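Local coordinates for protein BB1 (Synthetic construct, PDB 6D0T) that is a de novo designed beta barrel from work on fluorescence-activating barrels, and probably serves as a scaffold, at residues Y7-F16 with V84-F94. Sequence-based numbering, arbitrary orientation.
Sequences YFPGTWEFRF and VRSPDSVEVRF
The Phe16 ring is met on both faces: Phe94 CE1 lies 3.7 Å above one face, toward the rim, and Phe14 CD1 sits 3.5 Å over the centre of the opposite face. Phe94 and Phe16 form an edge-to-face (T-shaped) pair, planes at 75° and centroids 5.0 Å apart, the CE1–CZ edge of Phe94 turned to the face of Phe16. The rings line the core of a closed, eight-stranded antiparallel beta barrel. Strands 10-18 and 89-96 are not paired with each other; strand 101-108 runs between them, antiparallel to both, and their inward side chains meet across its inner surface. Phe106 of that strand adds to the filling, touching Trp12, Phe14 and Val92. Alongside this pair, the CG2 branch of Val92 comes within 3.7 Å of Phe16 CE1, while the same methyl lies in plane at the edge of Phe94.

Toward the barrel end the pattern changes. The CG2 methyl of Val90 lies at the edge of the Tyr7 ring, in its plane, and Trp12 CZ3 reaches the same methyl at 3.9 Å, the Trp12 and Val90 side chains crossing at about a right angle. Tyr7 in turn sets its CD1 3.6 Å above one face of Phe8, and its CZ lies at the edge of Trp12. Val84 divides its branches between Tyr7 and Phe8, CG1 against the phenol end of Tyr7 and CG2 against Phe8 CZ.

With CG anti to the backbone N (chi1 176°), Tyr7 reaches across to the type I turn Ser86–Ser89. There its OH donates to Ser86 O at 2.8 Å, at a C=O...donor angle of 163°. Arg108 joins this end of the barrel too, forming a cation-pi contact with Tyr7 and bonding to Pro87 O. The indole is also held from its own segment, by the loop that precedes its strand: Trp12 NE1 donates to Phe8 O at 2.9 Å, with that oxygen close to the ring plane.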
# COMPACT_ATOMS: atom_id res chain seq x y z
N TYR A 7 11.91 7.78 -3.76
CA TYR A 7 11.42 7.66 -2.40
C TYR A 7 10.82 6.29 -2.09
O TYR A 7 11.14 5.70 -1.05
CB TYR A 7 10.38 8.76 -2.13
CG TYR A 7 9.76 8.64 -0.75
CD1 TYR A 7 8.62 7.91 -0.57
CD2 TYR A 7 10.35 9.22 0.36
CE1 TYR A 7 8.08 7.72 0.66
CE2 TYR A 7 9.82 9.07 1.60
CZ TYR A 7 8.66 8.32 1.76
OH TYR A 7 8.11 8.12 3.00
N PHE A 8 9.98 5.76 -2.97
CA PHE A 8 9.18 4.61 -2.56
C PHE A 8 9.94 3.29 -2.58
O PHE A 8 9.62 2.42 -1.76
CB PHE A 8 7.90 4.48 -3.40
CG PHE A 8 6.88 5.54 -3.09
CD1 PHE A 8 6.22 5.54 -1.90
CD2 PHE A 8 6.62 6.58 -4.00
CE1 PHE A 8 5.30 6.55 -1.60
CE2 PHE A 8 5.71 7.56 -3.72
CZ PHE A 8 5.06 7.56 -2.51
N PRO A 9 10.93 3.08 -3.45
CA PRO A 9 11.58 1.76 -3.49
C PRO A 9 12.18 1.37 -2.17
O PRO A 9 12.75 2.18 -1.43
CB PRO A 9 12.64 1.92 -4.59
CG PRO A 9 12.01 2.94 -5.52
CD PRO A 9 11.38 3.94 -4.56
N GLY A 10 12.05 0.08 -1.86
CA GLY A 10 12.48 -0.42 -0.58
C GLY A 10 11.52 -1.43 0.01
O GLY A 10 10.55 -1.86 -0.64
N THR A 11 11.83 -1.84 1.23
CA THR A 11 11.01 -2.78 2.00
C THR A 11 10.26 -2.02 3.08
O THR A 11 10.85 -1.22 3.80
CB THR A 11 11.88 -3.85 2.62
OG1 THR A 11 12.58 -4.52 1.57
CG2 THR A 11 11.04 -4.87 3.38
N TRP A 12 8.96 -2.30 3.20
CA TRP A 12 8.09 -1.60 4.13
C TRP A 12 7.22 -2.62 4.85
O TRP A 12 6.82 -3.63 4.27
CB TRP A 12 7.16 -0.63 3.43
CG TRP A 12 7.83 0.42 2.55
CD1 TRP A 12 8.43 0.21 1.32
CD2 TRP A 12 7.89 1.82 2.80
NE1 TRP A 12 8.87 1.40 0.82
CE2 TRP A 12 8.55 2.41 1.71
CE3 TRP A 12 7.46 2.64 3.84
CZ2 TRP A 12 8.78 3.77 1.63
CZ3 TRP A 12 7.68 4.00 3.76
CH2 TRP A 12 8.34 4.56 2.66
N GLU A 13 6.93 -2.34 6.11
CA GLU A 13 5.87 -3.02 6.83
C GLU A 13 4.60 -2.21 6.65
O GLU A 13 4.64 -0.98 6.56
CB GLU A 13 6.24 -3.19 8.30
CG GLU A 13 7.38 -4.19 8.45
CD GLU A 13 7.65 -4.59 9.89
OE1 GLU A 13 7.10 -3.95 10.81
OE2 GLU A 13 8.41 -5.56 10.09
N PHE A 14 3.46 -2.90 6.61
CA PHE A 14 2.19 -2.21 6.50
C PHE A 14 1.17 -2.71 7.51
O PHE A 14 1.24 -3.84 8.01
CB PHE A 14 1.59 -2.30 5.08
CG PHE A 14 1.01 -3.66 4.71
CD1 PHE A 14 -0.33 -3.94 4.92
CD2 PHE A 14 1.78 -4.61 4.08
CE1 PHE A 14 -0.88 -5.15 4.53
CE2 PHE A 14 1.23 -5.83 3.68
CZ PHE A 14 -0.08 -6.09 3.89
N ARG A 15 0.25 -1.81 7.86
CA ARG A 15 -0.92 -2.14 8.66
C ARG A 15 -2.08 -1.35 8.09
O ARG A 15 -1.99 -0.12 7.98
CB ARG A 15 -0.74 -1.81 10.14
CG ARG A 15 -1.92 -2.26 11.00
CD ARG A 15 -2.93 -1.14 11.26
NE ARG A 15 -2.49 -0.29 12.36
CZ ARG A 15 -2.76 -0.52 13.65
NH1 ARG A 15 -2.29 0.31 14.57
NH2 ARG A 15 -3.48 -1.56 14.02
N PHE A 16 -3.14 -2.04 7.69
CA PHE A 16 -4.34 -1.42 7.15
C PHE A 16 -5.52 -1.82 8.02
O PHE A 16 -5.64 -3.00 8.38
CB PHE A 16 -4.65 -1.86 5.71
CG PHE A 16 -3.53 -1.65 4.70
CD1 PHE A 16 -2.60 -0.64 4.81
CD2 PHE A 16 -3.49 -2.47 3.59
CE1 PHE A 16 -1.63 -0.47 3.83
CE2 PHE A 16 -2.54 -2.30 2.63
CZ PHE A 16 -1.59 -1.29 2.77
N VAL A 84 2.66 10.91 2.01
CA VAL A 84 3.95 10.80 2.68
C VAL A 84 4.01 11.74 3.87
O VAL A 84 3.64 12.91 3.77
CB VAL A 84 5.07 11.13 1.68
CG1 VAL A 84 6.46 11.08 2.37
CG2 VAL A 84 5.04 10.16 0.52
N ARG A 85 4.50 11.24 5.00
CA ARG A 85 4.60 12.01 6.24
C ARG A 85 6.02 12.25 6.71
O ARG A 85 6.24 13.17 7.51
CB ARG A 85 3.87 11.32 7.39
CG ARG A 85 2.42 10.93 7.15
CD ARG A 85 1.54 12.12 6.96
NE ARG A 85 1.76 13.14 7.97
CZ ARG A 85 1.05 14.26 8.08
NH1 ARG A 85 0.01 14.48 7.27
NH2 ARG A 85 1.39 15.17 8.99
N SER A 86 6.98 11.42 6.30
CA SER A 86 8.36 11.53 6.76
C SER A 86 9.19 10.65 5.85
O SER A 86 8.63 9.97 4.98
CB SER A 86 8.51 11.03 8.20
OG SER A 86 8.46 9.62 8.18
N PRO A 87 10.52 10.59 6.04
CA PRO A 87 11.32 9.72 5.18
C PRO A 87 10.98 8.25 5.32
O PRO A 87 11.24 7.49 4.38
CB PRO A 87 12.76 10.02 5.61
CG PRO A 87 12.68 11.44 6.14
CD PRO A 87 11.35 11.50 6.83
N ASP A 88 10.36 7.85 6.43
CA ASP A 88 10.08 6.43 6.66
C ASP A 88 8.61 6.10 6.88
O ASP A 88 8.32 4.96 7.25
CB ASP A 88 10.91 5.90 7.84
CG ASP A 88 10.51 6.49 9.21
OD1 ASP A 88 9.58 7.33 9.31
OD2 ASP A 88 11.15 6.06 10.21
N SER A 89 7.66 7.01 6.61
CA SER A 89 6.27 6.77 6.97
C SER A 89 5.34 7.36 5.93
O SER A 89 5.49 8.52 5.54
CB SER A 89 5.93 7.37 8.35
OG SER A 89 4.55 7.30 8.59
N VAL A 90 4.39 6.53 5.46
CA VAL A 90 3.39 6.92 4.47
C VAL A 90 2.01 6.52 4.99
O VAL A 90 1.81 5.36 5.37
CB VAL A 90 3.65 6.25 3.10
CG1 VAL A 90 2.60 6.71 2.08
CG2 VAL A 90 5.03 6.57 2.60
N GLU A 91 1.06 7.45 4.98
CA GLU A 91 -0.31 7.08 5.34
C GLU A 91 -1.11 6.78 4.08
O GLU A 91 -0.86 7.35 3.02
CB GLU A 91 -0.99 8.18 6.17
CG GLU A 91 -0.34 8.32 7.54
CD GLU A 91 -1.01 9.29 8.50
OE1 GLU A 91 -2.01 9.97 8.13
OE2 GLU A 91 -0.52 9.39 9.66
N VAL A 92 -2.04 5.83 4.17
CA VAL A 92 -2.87 5.47 3.03
C VAL A 92 -4.34 5.55 3.42
O VAL A 92 -4.72 5.36 4.58
CB VAL A 92 -2.54 4.07 2.44
CG1 VAL A 92 -1.10 3.99 2.05
CG2 VAL A 92 -2.88 2.96 3.40
N ARG A 93 -5.17 5.84 2.42
CA ARG A 93 -6.63 5.84 2.56
C ARG A 93 -7.21 5.20 1.30
O ARG A 93 -6.87 5.61 0.19
CB ARG A 93 -7.15 7.27 2.74
CG ARG A 93 -8.63 7.38 2.96
CD ARG A 93 -9.02 7.07 4.37
NE ARG A 93 -10.45 7.31 4.61
N PHE A 94 -8.04 4.17 1.46
CA PHE A 94 -8.50 3.49 0.26
C PHE A 94 -9.85 2.83 0.48
O PHE A 94 -10.29 2.61 1.61
CB PHE A 94 -7.47 2.44 -0.24
CG PHE A 94 -7.14 1.33 0.75
CD1 PHE A 94 -6.02 1.42 1.55
CD2 PHE A 94 -7.89 0.16 0.81
CE1 PHE A 94 -5.68 0.39 2.42
CE2 PHE A 94 -7.56 -0.88 1.70
CZ PHE A 94 -6.48 -0.77 2.49